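Local coordinates for protein putative deoxyribonuclease yjjV (Escherichia coli, PDB 1ZZM) that probably hydrolyses ester bonds as a metal-dependent hydrolase of the TatD family, with two divalent cations bound in its active site, at residues Y56-P67 / K91-D101; A123-S134 / H148-H157. All blocks are in the same frame, centred on the assembly; numbering follows the deposited sequence.

In the fold
Both contacts belong to the TatD-type TIM barrel and pair parallel strands that follow one another along the chain. Interaction 1 closes before interaction 2 opens, and their centres lie about 11 Å apart. Strand 95-101 ends the first contact; helix 109-125 then leads into strand 130-135, which pairs with 95-101 on one side and with 154-156 on the other. Interaction 1 also reaches back to strand 59-63. At the ends of these strands the two contacts meet around one zinc ion, and D101 hydrogen-bonds H133 between them. Three successive strands, 95-101, 130-135 and 154-156, thus bring E97, H133 and H157 to that ion, H157 from just beyond its strand.

Interaction 1: Y56-P67 / K91-D101. With ZN (zinc ion), chain C; ZN (zinc ion), chain B.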
# COMPACT_ATOMS: atom_id res chain seq x y z
N TYR A 56 -16.71 0.72 9.45
CA TYR A 56 -16.58 -0.72 9.19
C TYR A 56 -15.41 -1.31 9.96
O TYR A 56 -14.26 -0.89 9.78
CB TYR A 56 -16.39 -0.94 7.69
CG TYR A 56 -17.56 -0.45 6.84
CD1 TYR A 56 -18.61 -1.30 6.52
CD2 TYR A 56 -17.60 0.86 6.34
CE1 TYR A 56 -19.67 -0.88 5.71
CE2 TYR A 56 -18.67 1.30 5.53
CZ TYR A 56 -19.69 0.42 5.22
OH TYR A 56 -20.71 0.80 4.40
N GLN A 57 -15.69 -2.27 10.83
CA GLN A 57 -14.62 -2.88 11.62
C GLN A 57 -13.41 -3.34 10.81
O GLN A 57 -12.27 -3.10 11.21
CB GLN A 57 -15.15 -4.07 12.44
CG GLN A 57 -15.97 -3.69 13.67
CD GLN A 57 -15.12 -3.27 14.88
OE1 GLN A 57 -15.63 -3.17 16.00
NE2 GLN A 57 -13.82 -3.03 14.67
N PRO A 58 -13.62 -3.98 9.65
CA PRO A 58 -12.47 -4.45 8.87
C PRO A 58 -11.60 -3.40 8.19
O PRO A 58 -10.51 -3.72 7.75
CB PRO A 58 -13.11 -5.35 7.81
CG PRO A 58 -14.39 -5.76 8.42
CD PRO A 58 -14.86 -4.45 9.01
N LEU A 59 -12.06 -2.16 8.09
CA LEU A 59 -11.30 -1.19 7.34
C LEU A 59 -10.45 -0.22 8.16
O LEU A 59 -10.88 0.34 9.14
CB LEU A 59 -12.26 -0.38 6.44
CG LEU A 59 -13.16 -1.18 5.51
CD1 LEU A 59 -14.16 -0.22 4.80
CD2 LEU A 59 -12.28 -1.90 4.46
N TYR A 60 -9.23 -0.04 7.71
CA TYR A 60 -8.32 0.85 8.39
C TYR A 60 -7.94 1.85 7.34
O TYR A 60 -8.06 1.58 6.12
CB TYR A 60 -7.11 0.07 8.87
CG TYR A 60 -7.42 -0.73 10.12
CD1 TYR A 60 -7.01 -0.28 11.38
CD2 TYR A 60 -8.15 -1.93 10.05
CE1 TYR A 60 -7.32 -0.97 12.54
CE2 TYR A 60 -8.46 -2.64 11.23
CZ TYR A 60 -8.05 -2.15 12.47
OH TYR A 60 -8.35 -2.80 13.64
N ALA A 61 -7.42 2.99 7.77
CA ALA A 61 -7.11 4.04 6.80
C ALA A 61 -5.70 4.62 6.87
O ALA A 61 -5.01 4.48 7.88
CB ALA A 61 -8.12 5.17 6.99
N ALA A 62 -5.31 5.28 5.77
CA ALA A 62 -4.08 6.05 5.68
C ALA A 62 -4.55 7.34 4.96
O ALA A 62 -5.46 7.28 4.09
CB ALA A 62 -3.03 5.31 4.85
N LEU A 63 -3.98 8.48 5.35
CA LEU A 63 -4.31 9.77 4.75
C LEU A 63 -3.02 10.31 4.16
O LEU A 63 -1.93 10.24 4.76
CB LEU A 63 -4.82 10.76 5.81
CG LEU A 63 -6.06 10.33 6.58
CD1 LEU A 63 -6.41 11.43 7.60
CD2 LEU A 63 -7.22 10.08 5.59
N GLY A 64 -3.14 10.87 2.96
CA GLY A 64 -1.98 11.38 2.29
C GLY A 64 -2.40 11.83 0.91
O GLY A 64 -3.56 11.61 0.47
N LEU A 65 -1.44 12.39 0.19
CA LEU A 65 -1.67 12.95 -1.14
C LEU A 65 -0.84 12.19 -2.19
O LEU A 65 0.37 12.29 -2.19
CB LEU A 65 -1.27 14.43 -1.07
CG LEU A 65 -1.88 15.25 0.09
CD1 LEU A 65 -1.24 16.64 0.14
CD2 LEU A 65 -3.39 15.42 -0.09
N HIS A 66 -1.54 11.46 -3.07
CA HIS A 66 -1.00 10.60 -4.12
C HIS A 66 -0.34 11.39 -5.26
O HIS A 66 -0.89 12.39 -5.73
CB HIS A 66 -2.15 9.71 -4.63
CG HIS A 66 -1.72 8.50 -5.41
ND1 HIS A 66 -1.03 8.59 -6.60
CD2 HIS A 66 -1.98 7.18 -5.22
CE1 HIS A 66 -0.89 7.37 -7.12
NE2 HIS A 66 -1.46 6.51 -6.30
N PRO A 67 0.85 10.96 -5.72
CA PRO A 67 1.51 11.69 -6.81
C PRO A 67 0.69 11.72 -8.10
O PRO A 67 0.82 12.66 -8.90
CB PRO A 67 2.86 10.96 -6.97
CG PRO A 67 2.56 9.54 -6.51
CD PRO A 67 1.64 9.78 -5.31
N LYS A 91 -8.03 4.63 13.69
CA LYS A 91 -7.92 3.48 12.81
C LYS A 91 -7.12 3.99 11.61
O LYS A 91 -7.00 3.32 10.59
CB LYS A 91 -9.29 2.93 12.41
CG LYS A 91 -9.85 2.07 13.55
CD LYS A 91 -11.19 1.47 13.22
CE LYS A 91 -11.02 0.21 12.40
NZ LYS A 91 -12.33 -0.03 11.70
N VAL A 92 -6.58 5.20 11.76
CA VAL A 92 -5.70 5.74 10.72
C VAL A 92 -4.36 5.16 11.14
O VAL A 92 -3.87 5.43 12.24
CB VAL A 92 -5.65 7.28 10.74
CG1 VAL A 92 -4.36 7.78 10.12
CG2 VAL A 92 -6.83 7.83 9.96
N VAL A 93 -3.74 4.38 10.26
CA VAL A 93 -2.51 3.74 10.66
C VAL A 93 -1.26 4.15 9.94
O VAL A 93 -0.19 3.62 10.25
CB VAL A 93 -2.62 2.20 10.51
CG1 VAL A 93 -3.74 1.69 11.38
CG2 VAL A 93 -2.88 1.82 9.05
N ALA A 94 -1.37 5.07 8.99
CA ALA A 94 -0.21 5.47 8.22
C ALA A 94 -0.51 6.76 7.48
O ALA A 94 -1.67 7.13 7.32
CB ALA A 94 0.14 4.37 7.18
N VAL A 95 0.56 7.41 7.02
CA VAL A 95 0.47 8.60 6.20
C VAL A 95 0.57 7.90 4.88
O VAL A 95 1.59 7.32 4.47
CB VAL A 95 1.63 9.55 6.41
CG1 VAL A 95 1.63 10.64 5.32
CG2 VAL A 95 1.48 10.18 7.79
N GLY A 96 -0.54 7.93 4.20
CA GLY A 96 -0.54 7.19 3.01
C GLY A 96 -1.62 7.40 2.03
O GLY A 96 -2.72 7.93 2.24
N GLU A 97 -0.86 7.10 1.00
CA GLU A 97 -0.56 6.92 -0.38
C GLU A 97 0.11 8.18 -0.81
O GLU A 97 -0.51 9.15 -1.21
CB GLU A 97 -1.52 6.36 -1.40
CG GLU A 97 -0.46 5.75 -2.39
CD GLU A 97 -0.94 4.75 -3.42
OE1 GLU A 97 -2.14 4.45 -3.54
OE2 GLU A 97 -0.05 4.25 -4.14
N ILE A 98 1.42 8.16 -0.60
CA ILE A 98 2.29 9.27 -0.99
C ILE A 98 3.39 8.57 -1.79
O ILE A 98 3.48 7.35 -1.78
CB ILE A 98 2.92 9.97 0.20
CG1 ILE A 98 3.88 9.03 0.93
CG2 ILE A 98 1.82 10.45 1.14
CD1 ILE A 98 4.42 9.61 2.23
N GLY A 99 4.19 9.35 -2.53
CA GLY A 99 5.25 8.74 -3.29
C GLY A 99 5.57 9.53 -4.55
O GLY A 99 5.37 10.74 -4.61
N LEU A 100 6.15 8.82 -5.52
CA LEU A 100 6.59 9.40 -6.77
C LEU A 100 6.15 8.54 -7.94
O LEU A 100 5.97 7.33 -7.81
CB LEU A 100 8.11 9.49 -6.79
CG LEU A 100 8.73 10.15 -5.56
CD1 LEU A 100 10.18 9.79 -5.57
CD2 LEU A 100 8.51 11.68 -5.55
N ASP A 101 6.03 9.15 -9.11
CA ASP A 101 5.58 8.37 -10.27
C ASP A 101 6.07 9.13 -11.50
O ASP A 101 5.62 10.25 -11.75
CB ASP A 101 4.05 8.33 -10.23
CG ASP A 101 3.45 7.45 -11.31
OD1 ASP A 101 4.00 7.46 -12.42
OD2 ASP A 101 2.43 6.76 -11.05
ZN ZN C . 0.14 3.14 -5.94
ZN ZN B . -2.71 2.75 -4.45
O HOH W 1 3.17 12.06 -2.50
O HOH W 2 -1.87 3.36 -6.18
O HOH W 3 -0.05 1.83 -7.97
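The ammonium NZ of K91 is gripped by backbone carbonyls: it donates to Q57 O at 3.1 Å, from well above that carbonyl plane, and to L59 O at 3.0 Å, while A53 O just outside the contact takes a further bond. A bend at chi3 (83°) turns the end of the lysine back to the turn Y56-L59. On the way its CE sits over the centre of the Y60 ring, a CH-pi contact of 3.8 Å to the centroid, with NZ in cation-pi range above the same face. With an alanine in place of K91, the carbonyls of Q57 and L59 would probably lose their shared donor and the Y60 ring the chain that lies over it. Beyond it the strands pair in parallel: A61 N bonds K91 O, and V93 N reaches A61 O at 2.7 Å. At G96 a CB would clash with A62 CB, consistent with glycine there. Farther on, E97 lies alongside H66, carboxylate and ring planes 60° apart, with OE1 2.0 Å from the zinc of chain B and OE2 2.1 Å from that of chain C. With a shared water, E97 thus bridges a binuclear metal centre.

Interaction 2: A123-S134 / H148-H157; sequences AKRYDLPVILHS and HDLPRTGVVH. With ZN (zinc ion), chain C; ZN (zinc ion), chain D.
L150 lays its CD2 branch against V130 CG1 at 3.7 Å and against A123 CB, while its CG meets the CG of K124, whose chain crosses it at about a right angle. The lysine is bent at chi3 (75°), which carries NZ to H148 O, a 2.7 Å bond in the carbonyl plane and on a lone pair. At the outer end R152 grips D127 side-on in a salt bridge: NE reaches OD1 from above the carboxylate plane and NH2 meets OD2 on its syn side at 2.7 Å. Both oxygens lie close to the guanidinium plane, yet the two flat groups are turned 45° apart. D127, with positive phi, is the C' residue of the Schellman motif that ends helix 109-125.

Between these ends the strands run parallel, bonded from V130 N to T153 O and on to H157 N and L132 O. G154 has to be glycine: a CB there would run into V130 O and, at its backbone angles, T153 O. I131 and V155 lie side by side on one face, L132 CD1 and V156 CG2 meet on the other. H133 ND1 and H157 NE2 then bind the same zinc ion, at 2.0 Å and 2.1 Å, their rings rim to rim; D101 and E205 hold the second nitrogens of the two histidines. H148 NE2 binds a separate zinc ion with D117 and H144.

Helix 138-148 makes the beta-alpha-beta crossover between the two strands; helix 109-125 packs on the V130, L132 and L150 side, and helix 241-256 on I131 and V155.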
# COMPACT_ATOMS: atom_id res chain seq x y z
N ALA A 123 4.72 12.37 8.77
CA ALA A 123 4.76 11.01 9.29
C ALA A 123 5.72 10.99 10.47
O ALA A 123 5.45 10.33 11.48
CB ALA A 123 5.19 10.02 8.21
N LYS A 124 6.83 11.72 10.37
CA LYS A 124 7.79 11.76 11.48
C LYS A 124 7.20 12.45 12.68
O LYS A 124 7.34 11.98 13.80
CB LYS A 124 9.09 12.46 11.06
CG LYS A 124 10.00 11.51 10.29
CD LYS A 124 11.06 12.25 9.46
CE LYS A 124 12.16 12.79 10.30
NZ LYS A 124 13.22 13.33 9.39
N ARG A 125 6.54 13.58 12.43
CA ARG A 125 5.94 14.36 13.52
C ARG A 125 4.89 13.56 14.29
O ARG A 125 4.82 13.60 15.52
CB ARG A 125 5.28 15.63 12.96
CG ARG A 125 4.59 16.47 14.04
CD ARG A 125 3.96 17.73 13.49
NE ARG A 125 3.17 18.42 14.51
CZ ARG A 125 2.46 19.52 14.28
NH1 ARG A 125 2.43 20.05 13.06
NH2 ARG A 125 1.80 20.10 15.28
N TYR A 126 4.06 12.83 13.56
CA TYR A 126 2.99 12.08 14.19
C TYR A 126 3.32 10.62 14.47
O TYR A 126 2.44 9.86 14.89
CB TYR A 126 1.73 12.23 13.35
CG TYR A 126 1.19 13.65 13.44
CD1 TYR A 126 0.59 14.09 14.62
CD2 TYR A 126 1.36 14.58 12.40
CE1 TYR A 126 0.17 15.41 14.78
CE2 TYR A 126 0.95 15.93 12.56
CZ TYR A 126 0.35 16.32 13.75
OH TYR A 126 -0.11 17.61 13.94
N ASP A 127 4.58 10.24 14.23
CA ASP A 127 5.09 8.89 14.49
C ASP A 127 4.27 7.83 13.77
O ASP A 127 3.72 6.92 14.39
CB ASP A 127 5.06 8.68 16.03
CG ASP A 127 5.89 7.46 16.50
OD1 ASP A 127 6.87 7.06 15.84
OD2 ASP A 127 5.54 6.90 17.57
N LEU A 128 4.20 7.93 12.44
CA LEU A 128 3.42 6.98 11.64
C LEU A 128 4.24 6.43 10.50
O LEU A 128 5.15 7.10 10.02
CB LEU A 128 2.20 7.66 11.01
CG LEU A 128 1.13 8.10 12.00
CD1 LEU A 128 0.14 9.11 11.35
CD2 LEU A 128 0.42 6.84 12.44
N PRO A 129 3.95 5.19 10.07
CA PRO A 129 4.67 4.61 8.94
C PRO A 129 4.02 5.22 7.69
O PRO A 129 2.96 5.83 7.79
CB PRO A 129 4.38 3.11 9.05
CG PRO A 129 2.99 3.06 9.60
CD PRO A 129 3.01 4.21 10.65
N VAL A 130 4.65 5.04 6.52
CA VAL A 130 4.11 5.57 5.27
C VAL A 130 3.81 4.44 4.29
O VAL A 130 4.45 3.38 4.31
CB VAL A 130 5.10 6.56 4.61
CG1 VAL A 130 5.26 7.82 5.52
CG2 VAL A 130 6.48 5.88 4.43
N ILE A 131 2.81 4.67 3.45
CA ILE A 131 2.42 3.73 2.40
C ILE A 131 2.87 4.46 1.15
O ILE A 131 2.36 5.54 0.80
CB ILE A 131 0.89 3.48 2.38
CG1 ILE A 131 0.53 2.53 3.54
CG2 ILE A 131 0.46 2.86 1.03
CD1 ILE A 131 -1.01 2.21 3.65
N LEU A 132 3.84 3.87 0.48
CA LEU A 132 4.46 4.48 -0.66
C LEU A 132 4.17 3.88 -2.02
O LEU A 132 4.12 2.66 -2.19
CB LEU A 132 5.98 4.47 -0.45
CG LEU A 132 6.53 5.18 0.78
CD1 LEU A 132 7.93 4.61 1.12
CD2 LEU A 132 6.57 6.70 0.52
N HIS A 133 4.02 4.80 -2.98
CA HIS A 133 3.79 4.51 -4.39
C HIS A 133 5.10 4.87 -5.08
O HIS A 133 5.70 5.92 -4.79
CB HIS A 133 2.69 5.43 -4.94
CG HIS A 133 2.40 5.25 -6.40
ND1 HIS A 133 1.46 4.37 -6.88
CD2 HIS A 133 2.89 5.90 -7.49
CE1 HIS A 133 1.37 4.48 -8.20
NE2 HIS A 133 2.23 5.41 -8.59
N SER A 134 5.56 4.00 -5.97
CA SER A 134 6.80 4.27 -6.69
C SER A 134 6.69 3.62 -8.06
O SER A 134 6.53 2.40 -8.17
CB SER A 134 8.00 3.68 -5.95
OG SER A 134 9.24 4.12 -6.57
N HIS A 148 15.76 11.05 5.07
CA HIS A 148 14.84 11.49 6.09
C HIS A 148 14.65 10.58 7.28
O HIS A 148 14.09 11.00 8.28
CB HIS A 148 13.56 11.93 5.40
CG HIS A 148 13.84 12.92 4.31
ND1 HIS A 148 14.56 14.08 4.54
CD2 HIS A 148 13.62 12.88 2.97
CE1 HIS A 148 14.77 14.70 3.39
NE2 HIS A 148 14.21 13.99 2.43
N ASP A 149 15.12 9.34 7.16
CA ASP A 149 15.15 8.39 8.27
C ASP A 149 13.91 8.39 9.16
O ASP A 149 13.94 8.87 10.30
CB ASP A 149 16.42 8.71 9.07
CG ASP A 149 16.66 7.77 10.22
OD1 ASP A 149 16.30 6.57 10.14
OD2 ASP A 149 17.23 8.25 11.21
N LEU A 150 12.83 7.86 8.64
CA LEU A 150 11.58 7.79 9.40
C LEU A 150 11.68 6.61 10.35
O LEU A 150 11.87 5.48 9.90
CB LEU A 150 10.38 7.58 8.46
CG LEU A 150 9.96 8.75 7.59
CD1 LEU A 150 11.02 8.99 6.53
CD2 LEU A 150 8.59 8.46 6.95
N PRO A 151 11.52 6.84 11.66
CA PRO A 151 11.60 5.76 12.65
C PRO A 151 10.63 4.60 12.37
O PRO A 151 10.97 3.44 12.60
CB PRO A 151 11.22 6.47 13.95
CG PRO A 151 11.72 7.82 13.75
CD PRO A 151 11.33 8.14 12.33
N ARG A 152 9.44 4.91 11.86
CA ARG A 152 8.46 3.85 11.61
C ARG A 152 8.46 3.28 10.22
O ARG A 152 7.64 2.40 9.92
CB ARG A 152 7.06 4.37 11.91
CG ARG A 152 6.92 4.91 13.29
CD ARG A 152 6.96 3.78 14.31
NE ARG A 152 6.66 4.34 15.63
CZ ARG A 152 6.43 3.62 16.72
NH1 ARG A 152 6.47 2.29 16.69
NH2 ARG A 152 6.17 4.25 17.86
N THR A 153 9.38 3.76 9.40
CA THR A 153 9.50 3.41 8.00
C THR A 153 8.15 3.24 7.30
O THR A 153 7.35 4.17 7.33
CB THR A 153 10.44 2.17 7.76
OG1 THR A 153 9.89 0.99 8.36
CG2 THR A 153 11.84 2.49 8.36
N GLY A 154 7.93 2.11 6.64
CA GLY A 154 6.70 1.92 5.88
C GLY A 154 6.81 0.78 4.88
O GLY A 154 7.62 -0.14 5.06
N VAL A 155 5.99 0.84 3.83
CA VAL A 155 5.97 -0.20 2.80
C VAL A 155 6.03 0.47 1.42
O VAL A 155 5.41 1.52 1.20
CB VAL A 155 4.63 -1.05 2.86
CG1 VAL A 155 3.39 -0.14 2.89
CG2 VAL A 155 4.55 -2.00 1.65
N VAL A 156 6.81 -0.11 0.51
CA VAL A 156 6.81 0.38 -0.86
C VAL A 156 5.80 -0.58 -1.49
O VAL A 156 6.08 -1.75 -1.74
CB VAL A 156 8.16 0.24 -1.55
CG1 VAL A 156 8.00 0.63 -3.06
CG2 VAL A 156 9.15 1.21 -0.89
N HIS A 157 4.59 -0.09 -1.71
CA HIS A 157 3.52 -0.95 -2.21
C HIS A 157 3.62 -1.33 -3.69
O HIS A 157 4.34 -0.68 -4.47
CB HIS A 157 2.17 -0.27 -1.94
CG HIS A 157 1.50 0.27 -3.16
ND1 HIS A 157 0.76 -0.52 -4.02
CD2 HIS A 157 1.51 1.51 -3.70
CE1 HIS A 157 0.35 0.21 -5.04
NE2 HIS A 157 0.78 1.45 -4.87
ZN ZN C . 0.14 3.14 -5.94
ZN ZN D . 13.93 14.41 0.48
O HOH W 4 8.08 7.61 11.26
O HOH W 5 7.13 6.48 8.73
O HOH W 6 3.95 1.75 -6.25
O HOH W 7 6.31 -0.01 -6.14
O HOH W 2 -1.87 3.36 -6.18
O HOH W 3 -0.05 1.83 -7.97